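Local coordinates for protein glutathione s-transferase (Sphingomonas paucimobilis, PDB 1F2E) that binds glutathione and probably transfers it to electrophilic substrates, at residues 26-31 with 35-40; 18-23 with 80-85. All blocks are in the same frame, centred on the assembly; numbering follows the deposited sequence.

Contact 1. Residues 26-31 with 35-40; sequences EAVKVD and RKTEAG
Glu38 reaches across to Lys29 with both its backbone and its side chain. Its N donates to Lys29 O at 2.9 Å, while its carboxylate reaches over the backbone of strand 26-31 and accepts from Lys29, N to OE1 3.2 Å. CG of Glu38 stands between its own N and carbonyl carbon (chi1 65°) and the chain runs extended beyond it, which carries the carboxylate past the last bridge of the hairpin; the N-H meets OE1 from above the carboxylate plane, 78° out of it. A water also donates to OE1 and links it to Glu26 OE1, which probably eases the proximity of the two like charges. OE2 lies against the aliphatic part of Lys29, 3.5 Å from CG, but Lys29 NZ stays 5.0 Å from Glu38 OE2, too far for a salt bridge, though a weak attraction is likely. Were Lys29 an alanine, OE2 of Glu38 would be likely to lose most of its methylene cover and the nearby positive charge, though the backbone bond could persist. On the other face the branched residues suit a sheet: Val28 CG1, anti to its N (chi1 -176°), packs 3.7 Å from Thr37 CB, and Val30 and Thr37, a non-hydrogen-bonded pair, both touch Phe43 of helix 43-46. Asp31 N donates to Lys36 O at 2.8 Å, and Lys36 N returns a bond to Asp31 O. Opposite Asp31 the second strand has two residues, Arg35 and Lys36, a G1 beta bulge closing this antiparallel hairpin, which forms one edge of the thioredoxin-fold sheet, with Val30 close to the glutathione-binding Val52.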
ATOM      1  N   GLU A  26     -17.292   8.565  15.553  1.00 25.60           N
ATOM      2  CA  GLU A  26     -16.613   9.308  16.593  1.00 26.72           C
ATOM      3  C   GLU A  26     -15.124   9.124  16.376  1.00 26.34           C
ATOM      4  O   GLU A  26     -14.654   8.028  16.045  1.00 25.02           O
ATOM      5  CB  GLU A  26     -17.016   8.833  17.992  1.00 28.95           C
ATOM      6  CG  GLU A  26     -16.358   7.563  18.465  1.00 32.84           C
ATOM      7  CD  GLU A  26     -16.539   7.354  19.954  1.00 34.27           C
ATOM      8  OE1 GLU A  26     -16.127   8.252  20.724  1.00 34.32           O
ATOM      9  OE2 GLU A  26     -17.087   6.301  20.353  1.00 33.91           O
ATOM     10  N   ALA A  27     -14.390  10.216  16.526  1.00 26.01           N
ATOM     11  CA  ALA A  27     -12.953  10.181  16.372  1.00 25.53           C
ATOM     12  C   ALA A  27     -12.368  10.089  17.768  1.00 26.89           C
ATOM     13  O   ALA A  27     -12.610  10.962  18.607  1.00 25.52           O
ATOM     14  CB  ALA A  27     -12.465  11.442  15.681  1.00 23.73           C
ATOM     15  N   VAL A  28     -11.630   9.012  18.023  1.00 27.80           N
ATOM     16  CA  VAL A  28     -10.983   8.823  19.311  1.00 29.31           C
ATOM     17  C   VAL A  28      -9.519   9.219  19.147  1.00 30.84           C
ATOM     18  O   VAL A  28      -8.762   8.542  18.444  1.00 31.75           O
ATOM     19  CB  VAL A  28     -11.037   7.350  19.780  1.00 30.51           C
ATOM     20  CG1 VAL A  28     -10.440   7.238  21.181  1.00 29.19           C
ATOM     21  CG2 VAL A  28     -12.475   6.836  19.762  1.00 28.94           C
ATOM     22  N   LYS A  29      -9.123  10.318  19.783  1.00 30.71           N
ATOM     23  CA  LYS A  29      -7.744  10.775  19.700  1.00 31.65           C
ATOM     24  C   LYS A  29      -6.860   9.814  20.487  1.00 32.62           C
ATOM     25  O   LYS A  29      -7.254   9.313  21.537  1.00 33.18           O
ATOM     26  CB  LYS A  29      -7.611  12.192  20.260  1.00 33.21           C
ATOM     27  CG  LYS A  29      -8.634  13.181  19.709  1.00 35.84           C
ATOM     28  CD  LYS A  29      -8.155  14.625  19.851  1.00 39.21           C
ATOM     29  CE  LYS A  29      -7.800  14.984  21.289  1.00 39.79           C
ATOM     30  NZ  LYS A  29      -7.075  16.290  21.371  1.00 41.22           N
ATOM     31  N   VAL A  30      -5.667   9.556  19.967  1.00 32.63           N
ATOM     32  CA  VAL A  30      -4.737   8.645  20.610  1.00 33.07           C
ATOM     33  C   VAL A  30      -3.423   9.340  20.942  1.00 34.30           C
ATOM     34  O   VAL A  30      -2.890  10.102  20.131  1.00 32.65           O
ATOM     35  CB  VAL A  30      -4.409   7.443  19.688  1.00 34.82           C
ATOM     36  CG1 VAL A  30      -3.417   6.510  20.378  1.00 33.46           C
ATOM     37  CG2 VAL A  30      -5.687   6.706  19.304  1.00 33.38           C
ATOM     38  N   ASP A  31      -2.911   9.087  22.143  1.00 35.79           N
ATOM     39  CA  ASP A  31      -1.628   9.654  22.550  1.00 37.50           C
ATOM     40  C   ASP A  31      -0.643   8.596  22.075  1.00 36.64           C
ATOM     41  O   ASP A  31      -0.452   7.579  22.736  1.00 36.90           O
ATOM     42  CB  ASP A  31      -1.546   9.801  24.078  1.00 39.60           C
ATOM     43  CG  ASP A  31      -0.249  10.466  24.536  1.00 41.08           C
ATOM     44  OD1 ASP A  31       0.826  10.100  24.013  1.00 42.20           O
ATOM     45  OD2 ASP A  31      -0.303  11.344  25.425  1.00 40.42           O
ATOM     46  N   ARG A  35       0.598   5.251  23.717  1.00 47.19           N
ATOM     47  CA  ARG A  35      -0.413   4.320  23.216  1.00 48.24           C
ATOM     48  C   ARG A  35      -1.672   4.232  24.076  1.00 47.45           C
ATOM     49  O   ARG A  35      -2.101   3.142  24.447  1.00 46.10           O
ATOM     50  CB  ARG A  35       0.180   2.916  23.065  1.00 49.26           C
ATOM     51  CG  ARG A  35       1.026   2.717  21.823  1.00 51.97           C
ATOM     52  CD  ARG A  35       2.286   3.567  21.840  1.00 55.21           C
ATOM     53  NE  ARG A  35       3.158   3.254  20.708  1.00 58.54           N
ATOM     54  CZ  ARG A  35       3.758   2.080  20.525  1.00 59.45           C
ATOM     55  NH1 ARG A  35       3.590   1.097  21.401  1.00 60.08           N
ATOM     56  NH2 ARG A  35       4.521   1.882  19.459  1.00 60.17           N
ATOM     57  N   LYS A  36      -2.260   5.382  24.386  1.00 48.83           N
ATOM     58  CA  LYS A  36      -3.479   5.426  25.186  1.00 49.80           C
ATOM     59  C   LYS A  36      -4.515   6.285  24.478  1.00 49.26           C
ATOM     60  O   LYS A  36      -4.203   7.372  23.993  1.00 49.28           O
ATOM     61  CB  LYS A  36      -3.185   5.993  26.578  1.00 51.73           C
ATOM     62  CG  LYS A  36      -2.249   5.122  27.400  1.00 55.69           C
ATOM     63  CD  LYS A  36      -2.109   5.620  28.831  1.00 58.26           C
ATOM     64  CE  LYS A  36      -1.187   4.709  29.633  1.00 59.76           C
ATOM     65  NZ  LYS A  36      -1.087   5.119  31.065  1.00 61.05           N
ATOM     66  N   THR A  37      -5.745   5.790  24.411  1.00 49.04           N
ATOM     67  CA  THR A  37      -6.818   6.519  23.747  1.00 49.57           C
ATOM     68  C   THR A  37      -7.502   7.443  24.742  1.00 50.94           C
ATOM     69  O   THR A  37      -7.485   7.187  25.945  1.00 50.41           O
ATOM     70  CB  THR A  37      -7.868   5.553  23.157  1.00 49.64           C
ATOM     71  OG1 THR A  37      -8.679   5.014  24.209  1.00 48.14           O
ATOM     72  CG2 THR A  37      -7.175   4.404  22.429  1.00 49.41           C
ATOM     73  N   GLU A  38      -8.100   8.519  24.237  1.00 52.71           N
ATOM     74  CA  GLU A  38      -8.789   9.483  25.089  1.00 53.46           C
ATOM     75  C   GLU A  38      -9.971   8.820  25.784  1.00 54.17           C
ATOM     76  O   GLU A  38     -10.774   9.484  26.438  1.00 54.27           O
ATOM     77  CB  GLU A  38      -9.277  10.677  24.264  1.00 53.52           C
ATOM     78  CG  GLU A  38     -10.333  10.340  23.223  1.00 53.64           C
ATOM     79  CD  GLU A  38     -10.758  11.550  22.410  1.00 54.18           C
ATOM     80  OE1 GLU A  38     -11.568  11.386  21.474  1.00 54.38           O
ATOM     81  OE2 GLU A  38     -10.284  12.668  22.705  1.00 54.98           O
ATOM     82  N   ALA A  39     -10.071   7.505  25.628  1.00 54.67           N
ATOM     83  CA  ALA A  39     -11.138   6.729  26.242  1.00 55.85           C
ATOM     84  C   ALA A  39     -10.550   5.883  27.373  1.00 56.32           C
ATOM     85  O   ALA A  39     -11.268   5.144  28.049  1.00 56.64           O
ATOM     86  CB  ALA A  39     -11.804   5.830  25.195  1.00 55.12           C
ATOM     87  N   GLY A  40      -9.237   5.994  27.561  1.00 56.53           N
ATOM     88  CA  GLY A  40      -8.566   5.242  28.608  1.00 56.59           C
ATOM     89  C   GLY A  40      -7.878   3.972  28.139  1.00 56.60           C
ATOM     90  O   GLY A  40      -6.795   3.633  28.621  1.00 58.02           O
TER
HETATM   91  O   HOH W   1     -14.157   9.875  21.671  1.00 50.12           O

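Contact 2. Residues 18-23 with 80-85; sequences LRETGA and SGLAPA
The last turn of helix 12-21 faces an irregular loop, Thr21 and Ser80 coming within 5.8 Å CA to CA, and just beyond it Gly22 takes positive phi (71°) in a Schellman motif, a conformation that favours glycine. Leu82 makes the main bridge: its CD1 methyl reaches Glu20 CB at 3.5 Å and Thr21 CG2 at 4.0 Å, with the Leu82 and Thr21 side chains crossing at about a right angle. Leucine suits this buried place because its apolar side chain is long enough to bring one methyl against both helix residues, while Phe151 meets both Leu82 and Glu20. Thr21 turns its methyl to the loop, since CG2 lies anti to the carbonyl carbon and OG1 (chi1 64°) takes the position between N and carbonyl carbon, 3.0 Å from Leu18 O. That same methyl stands 4.0 Å from Ser80 OG, a hydroxyl already engaged by Asn77 O. Glu20 offers only its aliphatic root here; its chain bends at chi2 (-77°) and the carboxylate forms a salt bridge with Arg188. No hydrogen bond joins the two segments, so their direct contact rests mainly on methyl and methylene packing, the polar groups of Glu20 and Ser80 being satisfied outside it.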
ATOM      1  N   LEU A  18     -14.749  10.504   6.371  1.00 12.53           N
ATOM      2  CA  LEU A  18     -15.968  10.235   7.122  1.00 12.49           C
ATOM      3  C   LEU A  18     -16.866  11.480   7.116  1.00 13.63           C
ATOM      4  O   LEU A  18     -18.091  11.375   7.051  1.00 14.30           O
ATOM      5  CB  LEU A  18     -15.618   9.819   8.559  1.00 13.19           C
ATOM      6  CG  LEU A  18     -15.222   8.348   8.716  1.00 14.47           C
ATOM      7  CD1 LEU A  18     -14.571   8.112  10.063  1.00 15.09           C
ATOM      8  CD2 LEU A  18     -16.467   7.471   8.564  1.00 13.34           C
ATOM      9  N   ARG A  19     -16.261  12.659   7.169  1.00 13.08           N
ATOM     10  CA  ARG A  19     -17.057  13.881   7.140  1.00 15.03           C
ATOM     11  C   ARG A  19     -17.629  14.100   5.731  1.00 15.30           C
ATOM     12  O   ARG A  19     -18.756  14.561   5.584  1.00 15.17           O
ATOM     13  CB  ARG A  19     -16.214  15.076   7.598  1.00 14.60           C
ATOM     14  CG  ARG A  19     -15.895  15.033   9.093  1.00 15.14           C
ATOM     15  CD  ARG A  19     -14.895  16.105   9.518  1.00 16.46           C
ATOM     16  NE  ARG A  19     -14.620  16.035  10.952  1.00 15.48           N
ATOM     17  CZ  ARG A  19     -15.431  16.510  11.892  1.00 18.73           C
ATOM     18  NH1 ARG A  19     -16.571  17.107  11.556  1.00 20.47           N
ATOM     19  NH2 ARG A  19     -15.119  16.371  13.168  1.00 17.56           N
ATOM     20  N   GLU A  20     -16.870  13.739   4.701  1.00 15.47           N
ATOM     21  CA  GLU A  20     -17.355  13.888   3.326  1.00 16.13           C
ATOM     22  C   GLU A  20     -18.601  13.025   3.086  1.00 16.84           C
ATOM     23  O   GLU A  20     -19.536  13.448   2.407  1.00 18.92           O
ATOM     24  CB  GLU A  20     -16.281  13.467   2.315  1.00 14.77           C
ATOM     25  CG  GLU A  20     -15.105  14.432   2.119  1.00 16.80           C
ATOM     26  CD  GLU A  20     -15.455  15.635   1.259  1.00 16.71           C
ATOM     27  OE1 GLU A  20     -16.391  15.539   0.435  1.00 19.11           O
ATOM     28  OE2 GLU A  20     -14.781  16.672   1.392  1.00 16.01           O
ATOM     29  N   THR A  21     -18.612  11.813   3.634  1.00 16.42           N
ATOM     30  CA  THR A  21     -19.746  10.912   3.441  1.00 15.96           C
ATOM     31  C   THR A  21     -20.925  11.239   4.354  1.00 17.00           C
ATOM     32  O   THR A  21     -22.013  10.701   4.176  1.00 16.47           O
ATOM     33  CB  THR A  21     -19.353   9.437   3.688  1.00 14.86           C
ATOM     34  OG1 THR A  21     -18.969   9.268   5.060  1.00 12.87           O
ATOM     35  CG2 THR A  21     -18.197   9.029   2.773  1.00 12.36           C
ATOM     36  N   GLY A  22     -20.698  12.113   5.330  1.00 19.43           N
ATOM     37  CA  GLY A  22     -21.749  12.490   6.258  1.00 21.49           C
ATOM     38  C   GLY A  22     -22.139  11.387   7.230  1.00 22.88           C
ATOM     39  O   GLY A  22     -23.226  11.404   7.798  1.00 23.95           O
ATOM     40  N   ALA A  23     -21.249  10.428   7.439  1.00 24.89           N
ATOM     41  CA  ALA A  23     -21.533   9.316   8.335  1.00 25.94           C
ATOM     42  C   ALA A  23     -21.473   9.703   9.804  1.00 26.75           C
ATOM     43  O   ALA A  23     -20.824  10.674  10.180  1.00 26.34           O
ATOM     44  CB  ALA A  23     -20.552   8.180   8.066  1.00 28.58           C
ATOM     45  N   SER A  80     -22.394   9.405  -2.237  1.00 21.17           N
ATOM     46  CA  SER A  80     -21.345  10.423  -2.151  1.00 22.07           C
ATOM     47  C   SER A  80     -20.363  10.306  -3.315  1.00 22.21           C
ATOM     48  O   SER A  80     -19.694  11.277  -3.679  1.00 21.57           O
ATOM     49  CB  SER A  80     -20.570  10.281  -0.841  1.00 22.75           C
ATOM     50  OG  SER A  80     -19.745   9.128  -0.881  1.00 27.48           O
ATOM     51  N   GLY A  81     -20.271   9.107  -3.881  1.00 21.35           N
ATOM     52  CA  GLY A  81     -19.373   8.868  -4.995  1.00 21.82           C
ATOM     53  C   GLY A  81     -17.902   9.183  -4.762  1.00 20.85           C
ATOM     54  O   GLY A  81     -17.259   9.756  -5.637  1.00 19.30           O
ATOM     55  N   LEU A  82     -17.356   8.807  -3.608  1.00 20.42           N
ATOM     56  CA  LEU A  82     -15.950   9.085  -3.312  1.00 20.25           C
ATOM     57  C   LEU A  82     -14.986   8.009  -3.795  1.00 20.32           C
ATOM     58  O   LEU A  82     -13.778   8.084  -3.560  1.00 21.28           O
ATOM     59  CB  LEU A  82     -15.747   9.300  -1.817  1.00 19.05           C
ATOM     60  CG  LEU A  82     -16.143  10.654  -1.241  1.00 22.92           C
ATOM     61  CD1 LEU A  82     -15.683  10.702   0.209  1.00 23.06           C
ATOM     62  CD2 LEU A  82     -15.501  11.786  -2.042  1.00 20.85           C
ATOM     63  N   ALA A  83     -15.528   7.005  -4.467  1.00 21.62           N
ATOM     64  CA  ALA A  83     -14.733   5.913  -5.008  1.00 21.74           C
ATOM     65  C   ALA A  83     -15.587   5.245  -6.072  1.00 22.49           C
ATOM     66  O   ALA A  83     -16.805   5.154  -5.924  1.00 22.88           O
ATOM     67  CB  ALA A  83     -14.387   4.912  -3.914  1.00 18.83           C
ATOM     68  N   PRO A  84     -14.971   4.802  -7.175  1.00 21.79           N
ATOM     69  CA  PRO A  84     -15.797   4.151  -8.194  1.00 23.80           C
ATOM     70  C   PRO A  84     -16.489   2.895  -7.654  1.00 24.45           C
ATOM     71  O   PRO A  84     -16.082   2.338  -6.635  1.00 23.87           O
ATOM     72  CB  PRO A  84     -14.803   3.857  -9.328  1.00 23.88           C
ATOM     73  CG  PRO A  84     -13.434   4.006  -8.695  1.00 24.12           C
ATOM     74  CD  PRO A  84     -13.626   5.101  -7.689  1.00 23.73           C
ATOM     75  N   ALA A  85     -17.543   2.465  -8.339  1.00 25.64           N
ATOM     76  CA  ALA A  85     -18.306   1.293  -7.927  1.00 27.70           C
ATOM     77  C   ALA A  85     -17.559  -0.010  -8.191  1.00 28.82           C
ATOM     78  O   ALA A  85     -16.740  -0.095  -9.107  1.00 28.85           O
ATOM     79  CB  ALA A  85     -19.640   1.276  -8.646  1.00 27.26           C
TER

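How the contacts relate
Contact 1 is nested along the chain inside the long loop that contact 2 closes: helix 12-21 leads directly into strand 26-31, the hairpin follows, and residues 80-85 come only after helix 66-75. Their centres lie 24 Å apart, and the segments adjoin in sequence without touching otherwise. Contact 1 finishes the edge of the mixed sheet of the N-terminal, thioredoxin-like domain, where strand 26-31 runs parallel to strand 2-5. Contact 2 lies at the end of the helix joining those two parallel strands. One therefore shapes the sheet near the glutathione site, whereas the other sets the end of helix 12-21 against the connection leading to helix 89-113 of the helical part, away from the annotated sites.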